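Local structure of dihydroxyacetone kinase (Citrobacter freundii, 1UN8) at residues V237-L248 and G302-L310; I285-L294 and N326-R334. The protein catalyses the ATP-dependent phosphorylation of dihydroxyacetone to dihydroxyacetone phosphate, the second step of the oxidative route from glycerol. All coordinates share one frame; numbering follows the deposited sequence.

Interaction 1 of 2, residues V237-L248 and G302-L310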
loop_
_atom_site.group_PDB
_atom_site.type_symbol
_atom_site.label_atom_id
_atom_site.label_comp_id
_atom_site.label_asym_id
_atom_site.label_seq_id
_atom_site.Cartn_x
_atom_site.Cartn_y
_atom_site.Cartn_z
ATOM N N VAL A 237 -10.132 7.828 14.707
ATOM C CA VAL A 237 -9.361 9.020 14.399
ATOM C C VAL A 237 -9.522 10.134 15.429
ATOM O O VAL A 237 -8.547 10.809 15.774
ATOM C CB VAL A 237 -9.696 9.556 12.988
ATOM C CG1 VAL A 237 -9.101 10.945 12.781
ATOM C CG2 VAL A 237 -9.125 8.615 11.950
ATOM N N ASN A 238 -10.735 10.327 15.940
ATOM C CA ASN A 238 -10.935 11.387 16.923
ATOM C C ASN A 238 -10.217 11.070 18.231
ATOM O O ASN A 238 -9.688 11.965 18.898
ATOM C CB ASN A 238 -12.423 11.624 17.171
ATOM C CG ASN A 238 -13.110 12.315 15.996
ATOM O OD1 ASN A 238 -12.541 13.207 15.356
ATOM N ND2 ASN A 238 -14.345 11.917 15.726
ATOM N N LEU A 239 -10.189 9.797 18.597
ATOM C CA LEU A 239 -9.505 9.409 19.807
ATOM C C LEU A 239 -8.032 9.762 19.641
ATOM O O LEU A 239 -7.391 10.302 20.552
ATOM C CB LEU A 239 -9.670 7.910 20.041
ATOM C CG LEU A 239 -8.767 7.244 21.084
ATOM C CD1 LEU A 239 -8.749 8.054 22.376
ATOM C CD2 LEU A 239 -9.263 5.829 21.345
ATOM N N MET A 240 -7.505 9.460 18.460
ATOM C CA MET A 240 -6.116 9.729 18.143
ATOM C C MET A 240 -5.866 11.223 18.121
ATOM O O MET A 240 -4.854 11.709 18.633
ATOM C CB MET A 240 -5.769 9.112 16.792
ATOM C CG MET A 240 -5.659 7.597 16.837
ATOM S SD MET A 240 -5.403 6.783 15.232
ATOM C CE MET A 240 -3.594 6.832 15.059
ATOM N N VAL A 241 -6.800 11.959 17.541
ATOM C CA VAL A 241 -6.646 13.397 17.473
ATOM C C VAL A 241 -6.613 14.021 18.866
ATOM O O VAL A 241 -5.867 14.973 19.112
ATOM C CB VAL A 241 -7.764 14.029 16.622
ATOM C CG1 VAL A 241 -7.764 15.552 16.771
ATOM C CG2 VAL A 241 -7.550 13.655 15.175
ATOM N N ASP A 242 -7.413 13.490 19.783
ATOM C CA ASP A 242 -7.413 14.035 21.131
ATOM C C ASP A 242 -6.016 13.925 21.724
ATOM O O ASP A 242 -5.438 14.921 22.161
ATOM C CB ASP A 242 -8.407 13.290 22.032
ATOM C CG ASP A 242 -9.848 13.672 21.753
ATOM O OD1 ASP A 242 -10.094 14.863 21.452
ATOM O OD2 ASP A 242 -10.732 12.790 21.851
ATOM N N LYS A 243 -5.475 12.708 21.721
ATOM C CA LYS A 243 -4.147 12.464 22.265
ATOM C C LYS A 243 -3.093 13.311 21.582
ATOM O O LYS A 243 -2.142 13.756 22.224
ATOM C CB LYS A 243 -3.809 10.980 22.174
ATOM C CG LYS A 243 -4.740 10.162 23.032
ATOM C CD LYS A 243 -4.418 8.694 23.052
ATOM C CE LYS A 243 -5.364 7.970 23.997
ATOM N NZ LYS A 243 -5.357 8.602 25.358
ATOM N N LEU A 244 -3.259 13.553 20.284
ATOM C CA LEU A 244 -2.298 14.391 19.586
ATOM C C LEU A 244 -2.420 15.814 20.114
ATOM O O LEU A 244 -1.412 16.459 20.403
ATOM C CB LEU A 244 -2.548 14.372 18.079
ATOM C CG LEU A 244 -1.918 13.207 17.305
ATOM C CD1 LEU A 244 -2.421 13.201 15.875
ATOM C CD2 LEU A 244 -0.406 13.327 17.328
ATOM N N LEU A 245 -3.654 16.298 20.258
ATOM C CA LEU A 245 -3.877 17.648 20.753
ATOM C C LEU A 245 -3.339 17.849 22.165
ATOM O O LEU A 245 -2.826 18.923 22.495
ATOM C CB LEU A 245 -5.366 18.000 20.713
ATOM C CG LEU A 245 -5.912 18.388 19.337
ATOM C CD1 LEU A 245 -7.374 18.770 19.442
ATOM C CD2 LEU A 245 -5.103 19.545 18.768
ATOM N N ALA A 246 -3.449 16.820 22.992
ATOM C CA ALA A 246 -2.964 16.907 24.360
ATOM C C ALA A 246 -1.441 17.038 24.406
ATOM O O ALA A 246 -0.887 17.546 25.384
ATOM C CB ALA A 246 -3.408 15.681 25.154
ATOM N N ALA A 247 -0.759 16.591 23.357
ATOM C CA ALA A 247 0.692 16.672 23.339
ATOM C C ALA A 247 1.196 17.885 22.582
ATOM O O ALA A 247 2.320 18.319 22.786
ATOM C CB ALA A 247 1.273 15.415 22.736
ATOM N N LEU A 248 0.361 18.433 21.711
ATOM C CA LEU A 248 0.743 19.587 20.917
ATOM C C LEU A 248 0.545 20.886 21.671
ATOM O O LEU A 248 -0.193 20.929 22.648
ATOM C CB LEU A 248 -0.101 19.635 19.643
ATOM C CG LEU A 248 0.160 18.584 18.563
ATOM C CD1 LEU A 248 -1.063 18.457 17.654
ATOM C CD2 LEU A 248 1.405 18.977 17.773
ATOM N N GLY A 302 -2.524 -1.045 9.665
ATOM C CA GLY A 302 -2.738 0.066 10.579
ATOM C C GLY A 302 -2.226 1.337 9.918
ATOM O O GLY A 302 -1.649 1.279 8.823
ATOM N N PHE A 303 -2.420 2.486 10.555
ATOM C CA PHE A 303 -1.939 3.743 9.990
ATOM C C PHE A 303 -1.447 4.612 11.125
ATOM O O PHE A 303 -1.743 4.334 12.283
ATOM C CB PHE A 303 -3.062 4.456 9.219
ATOM C CG PHE A 303 -4.190 4.947 10.089
ATOM C CD1 PHE A 303 -4.119 6.200 10.713
ATOM C CD2 PHE A 303 -5.320 4.152 10.306
ATOM C CE1 PHE A 303 -5.153 6.655 11.541
ATOM C CE2 PHE A 303 -6.364 4.594 11.133
ATOM C CZ PHE A 303 -6.281 5.845 11.751
ATOM N N SER A 304 -0.672 5.644 10.813
ATOM C CA SER A 304 -0.203 6.544 11.859
ATOM C C SER A 304 -0.466 7.977 11.461
ATOM O O SER A 304 -0.562 8.294 10.278
ATOM C CB SER A 304 1.277 6.297 12.155
ATOM O OG SER A 304 2.079 6.578 11.020
ATOM N N LEU A 305 -0.623 8.829 12.463
ATOM C CA LEU A 305 -0.844 10.241 12.244
ATOM C C LEU A 305 0.280 10.993 12.933
ATOM O O LEU A 305 0.485 10.844 14.142
ATOM C CB LEU A 305 -2.177 10.670 12.837
ATOM C CG LEU A 305 -3.408 10.145 12.116
ATOM C CD1 LEU A 305 -4.658 10.501 12.908
ATOM C CD2 LEU A 305 -3.456 10.729 10.716
ATOM N N THR A 306 1.026 11.777 12.155
ATOM C CA THR A 306 2.123 12.573 12.701
ATOM C C THR A 306 1.867 14.067 12.527
ATOM O O THR A 306 1.607 14.536 11.417
ATOM C CB THR A 306 3.458 12.267 12.029
ATOM O OG1 THR A 306 3.816 10.906 12.255
ATOM C CG2 THR A 306 4.536 13.157 12.606
ATOM N N ALA A 307 1.934 14.801 13.630
ATOM C CA ALA A 307 1.740 16.242 13.605
ATOM C C ALA A 307 3.072 16.904 13.940
ATOM O O ALA A 307 3.739 16.523 14.903
ATOM C CB ALA A 307 0.680 16.651 14.622
ATOM N N ILE A 308 3.467 17.862 13.112
ATOM C CA ILE A 308 4.693 18.627 13.329
ATOM C C ILE A 308 4.310 20.107 13.408
ATOM O O ILE A 308 3.577 20.609 12.551
ATOM C CB ILE A 308 5.709 18.433 12.189
ATOM C CG1 ILE A 308 6.897 19.355 12.423
ATOM C CG2 ILE A 308 5.065 18.719 10.831
ATOM C CD1 ILE A 308 8.227 18.637 12.439
ATOM N N VAL A 309 4.794 20.791 14.443
ATOM C CA VAL A 309 4.492 22.205 14.642
ATOM C C VAL A 309 5.265 23.054 13.651
ATOM O O VAL A 309 6.478 22.924 13.523
ATOM C CB VAL A 309 4.856 22.657 16.073
ATOM C CG1 VAL A 309 4.522 24.131 16.252
ATOM C CG2 VAL A 309 4.104 21.814 17.090
ATOM N N LEU A 310 4.559 23.928 12.947
ATOM C CA LEU A 310 5.202 24.782 11.966
ATOM C C LEU A 310 5.723 26.083 12.575
ATOM O O LEU A 310 5.128 27.146 12.416
ATOM C CB LEU A 310 4.224 25.084 10.832
ATOM C CG LEU A 310 3.679 23.855 10.103
ATOM C CD1 LEU A 310 2.662 24.286 9.056
ATOM C CD2 LEU A 310 4.827 23.095 9.464
#
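The carbonyl of Leu244 is gripped twice: Leu244 O accepts from both Ala247 N and Leu248 N, each at 3.0 Å. This turn brings the side chain of Leu248 over the strand, one step beyond that of Leu244. No hydrogen bond links helix to strand, and the contact is apolar throughout. Leu244 crosses Leu305 at about a right angle, its CD1 lying 4.0 Å from Leu305 CB. The two methyls of Leu248 straddle the small Ala307: CD1 is 3.9 Å from Ala307 CB, and CD2 also reaches Val309 CG2 at 4.0 Å. Helix 233-247 packs across one face of the mixed sheet, beside helix 266-277; the axes of segments 237-247 and 302-309 approach to 9.9 Å and cross at -27°. The two run roughly parallel, and Met240, Leu244 and Leu248 face Leu305, Ala307 and Val309, one helical turn for every two strand residues. At the other end Phe303 takes the sterically hindered first torsion, with CG between N and C (chi1 67°), which swings the ring up to the helix. Met240, bent at its last torsion, forms a Met-aromatic contact there, SD standing 3.7 Å from Phe303 CE1 in an oblique approach, while Val237 CG2 meets Phe303 CZ at 4.0 Å. Phe5 of the second subunit stacks edge-to-face with the same ring. Facing away from the helix, Ser304 and Thr306 bond through their hydroxyls to Asn259 and Ser188.

Interaction 2 of 2, residues I285-L294 and N326-R334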
loop_
_atom_site.group_PDB
_atom_site.type_symbol
_atom_site.label_atom_id
_atom_site.label_comp_id
_atom_site.label_asym_id
_atom_site.label_seq_id
_atom_site.Cartn_x
_atom_site.Cartn_y
_atom_site.Cartn_z
ATOM N N ILE A 285 -4.530 22.814 10.421
ATOM C CA ILE A 285 -3.774 22.135 9.377
ATOM C C ILE A 285 -3.535 22.998 8.150
ATOM O O ILE A 285 -4.482 23.525 7.569
ATOM C CB ILE A 285 -4.503 20.871 8.875
ATOM C CG1 ILE A 285 -5.025 20.050 10.057
ATOM C CG2 ILE A 285 -3.548 20.042 8.022
ATOM C CD1 ILE A 285 -4.285 18.827 10.354
ATOM N N ASP A 286 -2.278 23.118 7.731
ATOM C CA ASP A 286 -1.963 23.904 6.539
ATOM C C ASP A 286 -1.390 22.990 5.480
ATOM O O ASP A 286 -1.277 23.367 4.314
ATOM C CB ASP A 286 -0.953 25.029 6.836
ATOM C CG ASP A 286 -1.549 26.141 7.686
ATOM O OD1 ASP A 286 -2.759 26.424 7.526
ATOM O OD2 ASP A 286 -0.809 26.741 8.501
ATOM N N TRP A 287 -1.010 21.786 5.896
ATOM C CA TRP A 287 -0.461 20.822 4.960
ATOM C C TRP A 287 -0.738 19.367 5.336
ATOM O O TRP A 287 -0.780 19.013 6.509
ATOM C CB TRP A 287 1.055 21.001 4.807
ATOM C CG TRP A 287 1.499 22.385 4.438
ATOM C CD1 TRP A 287 1.922 23.368 5.293
ATOM C CD2 TRP A 287 1.554 22.948 3.122
ATOM N NE1 TRP A 287 2.235 24.502 4.590
ATOM C CE2 TRP A 287 2.017 24.275 3.256
ATOM C CE3 TRP A 287 1.256 22.461 1.844
ATOM C CZ2 TRP A 287 2.187 25.123 2.158
ATOM C CZ3 TRP A 287 1.422 23.301 0.754
ATOM C CH2 TRP A 287 1.884 24.620 0.917
ATOM N N LEU A 288 -0.946 18.538 4.315
ATOM C CA LEU A 288 -1.138 17.104 4.491
ATOM C C LEU A 288 0.011 16.412 3.773
ATOM O O LEU A 288 0.403 16.816 2.677
ATOM C CB LEU A 288 -2.445 16.620 3.877
ATOM C CG LEU A 288 -3.748 16.883 4.624
ATOM C CD1 LEU A 288 -4.867 16.192 3.876
ATOM C CD2 LEU A 288 -3.666 16.358 6.043
ATOM N N ILE A 289 0.578 15.402 4.412
ATOM C CA ILE A 289 1.643 14.625 3.805
ATOM C C ILE A 289 1.035 13.220 3.774
ATOM O O ILE A 289 0.883 12.566 4.817
ATOM C CB ILE A 289 2.947 14.622 4.648
ATOM C CG1 ILE A 289 3.479 16.043 4.861
ATOM C CG2 ILE A 289 4.012 13.840 3.922
ATOM C CD1 ILE A 289 2.661 16.861 5.832
ATOM N N GLY A 290 0.658 12.773 2.580
ATOM C CA GLY A 290 0.037 11.470 2.428
ATOM C C GLY A 290 -1.447 11.710 2.218
ATOM O O GLY A 290 -1.822 12.844 1.956
ATOM N N PRO A 291 -2.321 10.697 2.365
ATOM C CA PRO A 291 -2.024 9.312 2.740
ATOM C C PRO A 291 -1.068 8.609 1.798
ATOM O O PRO A 291 -1.204 8.708 0.590
ATOM C CB PRO A 291 -3.409 8.660 2.774
ATOM C CG PRO A 291 -4.180 9.433 1.774
ATOM C CD PRO A 291 -3.759 10.850 2.071
ATOM N N ALA A 292 -0.098 7.906 2.371
ATOM C CA ALA A 292 0.891 7.169 1.602
ATOM C C ALA A 292 1.649 6.213 2.522
ATOM O O ALA A 292 1.674 6.396 3.743
ATOM C CB ALA A 292 1.870 8.137 0.942
ATOM N N SER A 293 2.258 5.191 1.931
ATOM C CA SER A 293 3.048 4.240 2.692
ATOM C C SER A 293 4.437 4.846 2.756
ATOM O O SER A 293 5.188 4.756 1.796
ATOM C CB SER A 293 3.086 2.886 1.982
ATOM O OG SER A 293 1.784 2.321 1.888
ATOM N N LEU A 294 4.770 5.474 3.883
ATOM C CA LEU A 294 6.063 6.141 4.054
ATOM C C LEU A 294 7.024 5.429 5.005
ATOM O O LEU A 294 8.198 5.236 4.678
ATOM C CB LEU A 294 5.814 7.574 4.508
ATOM C CG LEU A 294 4.967 8.343 3.492
ATOM C CD1 LEU A 294 4.564 9.690 4.046
ATOM C CD2 LEU A 294 5.765 8.498 2.210
ATOM N N ASN A 326 10.759 8.435 -2.640
ATOM C CA ASN A 326 9.423 8.441 -2.043
ATOM C C ASN A 326 8.939 9.657 -1.246
ATOM O O ASN A 326 7.861 9.598 -0.662
ATOM C CB ASN A 326 9.295 7.193 -1.163
ATOM C CG ASN A 326 9.480 5.918 -1.939
ATOM O OD1 ASN A 326 8.543 5.368 -2.502
ATOM N ND2 ASN A 326 10.710 5.423 -1.952
ATOM N N TRP A 327 9.689 10.753 -1.193
ATOM C CA TRP A 327 9.181 11.896 -0.446
ATOM C C TRP A 327 7.932 12.374 -1.159
ATOM O O TRP A 327 7.938 12.571 -2.375
ATOM C CB TRP A 327 10.256 12.997 -0.291
ATOM C CG TRP A 327 9.670 14.229 0.298
ATOM C CD1 TRP A 327 9.261 15.354 -0.362
ATOM C CD2 TRP A 327 9.349 14.433 1.678
ATOM N NE1 TRP A 327 8.699 16.244 0.520
ATOM C CE2 TRP A 327 8.739 15.707 1.779
ATOM C CE3 TRP A 327 9.512 13.666 2.839
ATOM C CZ2 TRP A 327 8.290 16.230 2.999
ATOM C CZ3 TRP A 327 9.069 14.183 4.049
ATOM C CH2 TRP A 327 8.464 15.455 4.120
ATOM N N PRO A 328 6.845 12.571 -0.396
ATOM C CA PRO A 328 5.594 13.081 -0.957
ATOM C C PRO A 328 5.473 14.592 -0.793
ATOM O O PRO A 328 5.705 15.121 0.291
ATOM C CB PRO A 328 4.551 12.345 -0.147
ATOM C CG PRO A 328 5.176 12.374 1.217
ATOM C CD PRO A 328 6.636 12.057 0.966
ATOM N N THR A 329 5.105 15.277 -1.869
ATOM C CA THR A 329 4.946 16.719 -1.835
ATOM C C THR A 329 3.738 17.094 -0.995
ATOM O O THR A 329 2.613 16.722 -1.320
ATOM C CB THR A 329 4.743 17.285 -3.256
ATOM O OG1 THR A 329 5.937 17.074 -4.018
ATOM C CG2 THR A 329 4.415 18.783 -3.207
ATOM N N PRO A 330 3.954 17.844 0.095
ATOM C CA PRO A 330 2.868 18.270 0.982
ATOM C C PRO A 330 1.771 19.010 0.214
ATOM O O PRO A 330 2.048 19.738 -0.734
ATOM C CB PRO A 330 3.581 19.174 1.982
ATOM C CG PRO A 330 4.948 18.559 2.056
ATOM C CD PRO A 330 5.257 18.298 0.609
ATOM N N VAL A 331 0.527 18.825 0.630
ATOM C CA VAL A 331 -0.589 19.471 -0.043
ATOM C C VAL A 331 -1.583 20.038 0.960
ATOM O O VAL A 331 -1.905 19.415 1.958
ATOM C CB VAL A 331 -1.335 18.468 -0.961
ATOM C CG1 VAL A 331 -2.537 19.145 -1.618
ATOM C CG2 VAL A 331 -0.378 17.907 -2.016
ATOM N N PRO A 332 -2.076 21.245 0.709
ATOM C CA PRO A 332 -3.041 21.835 1.638
ATOM C C PRO A 332 -4.334 21.035 1.531
ATOM O O PRO A 332 -4.758 20.703 0.427
ATOM C CB PRO A 332 -3.228 23.249 1.091
ATOM C CG PRO A 332 -1.969 23.511 0.341
ATOM C CD PRO A 332 -1.694 22.207 -0.338
ATOM N N PRO A 333 -4.971 20.705 2.663
ATOM C CA PRO A 333 -6.214 19.943 2.529
ATOM C C PRO A 333 -7.182 20.746 1.676
ATOM O O PRO A 333 -7.568 21.845 2.054
ATOM C CB PRO A 333 -6.688 19.806 3.972
ATOM C CG PRO A 333 -6.157 21.040 4.619
ATOM C CD PRO A 333 -4.757 21.112 4.061
ATOM N N ARG A 334 -7.559 20.206 0.522
ATOM C CA ARG A 334 -8.468 20.908 -0.376
ATOM C C ARG A 334 -9.878 20.839 0.152
ATOM O O ARG A 334 -10.219 19.912 0.883
ATOM C CB ARG A 334 -8.448 20.274 -1.761
ATOM C CG ARG A 334 -7.082 19.872 -2.256
ATOM C CD ARG A 334 -6.164 21.040 -2.376
ATOM N NE ARG A 334 -5.015 20.705 -3.199
ATOM C CZ ARG A 334 -4.055 21.562 -3.525
ATOM N NH1 ARG A 334 -4.104 22.819 -3.087
ATOM N NH2 ARG A 334 -3.048 21.160 -4.292
#
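Leu288 and Val331 exchange both of their backbone hydrogen bonds. Leu288 N donates to Val331 O at 2.7 Å, from a position 35° above the carbonyl plane. The return bond, Val331 N to Leu288 O at 2.9 Å, is straighter, 164° at the hydrogen, and lies in the carbonyl plane. Leu288 O is also approached by Pro330 CA at 3.3 Å in a CA-H...O contact, and Asp286 O receives a longer one from Pro332. The pair is a single antiparallel bridge on the outer side of strand 285-292, the edge strand of its sheet in this chain. Pro328, Pro330, Pro332 and Pro333 have no N-H to extend the ladder, and beyond this bridge the contact is made largely by their rings. Pro332 lies alongside the Trp287 indole, CG 3.4 Å from Trp287 CZ3; the indole NE1 is satisfied by Glu315. Pro333 CB meets Leu288 CD1 at 4.0 Å. Ile289 divides its branches: CG2, anti to the backbone N, lies against Pro328 CG, while CG1 reaches Pro330 CG at 4.0 Å. Leu294 reaches toward the Pro328 ring, CD2 3.9 Å from Pro328 CD, and its N-H goes to Asn259 OD1. The backbones of Trp287 and Ile289 bond to Val256 on the inner side of the strand, and Asp286 forms a salt bridge with Arg253. Arg334 NE bonds to the carbonyl O of Ser24 of the second subunit.

In the fold
Interactions 1 and 2 belong to the same mixed sheet, their centres 15 Å apart. Strand 254-260 runs between strands 301-309 and 285-292. Interaction 1 covers a face of the sheet, and interaction 2 adds to its edge at strand 285-292. Asn259 on that middle strand serves both, bonding to Ser304 through ND2 and to Leu294 N through OD1. The segments also touch, Leu310 CD1 lying 3.9 Å from Trp287 CD1. Interaction 1 lies away from the annotated sites; interaction 2 comes closer to the dihydroxyacetone site, the side chain of Leu294 being about 9 Å from that of substrate-binding His61 and about 11 Å from that of Lys109.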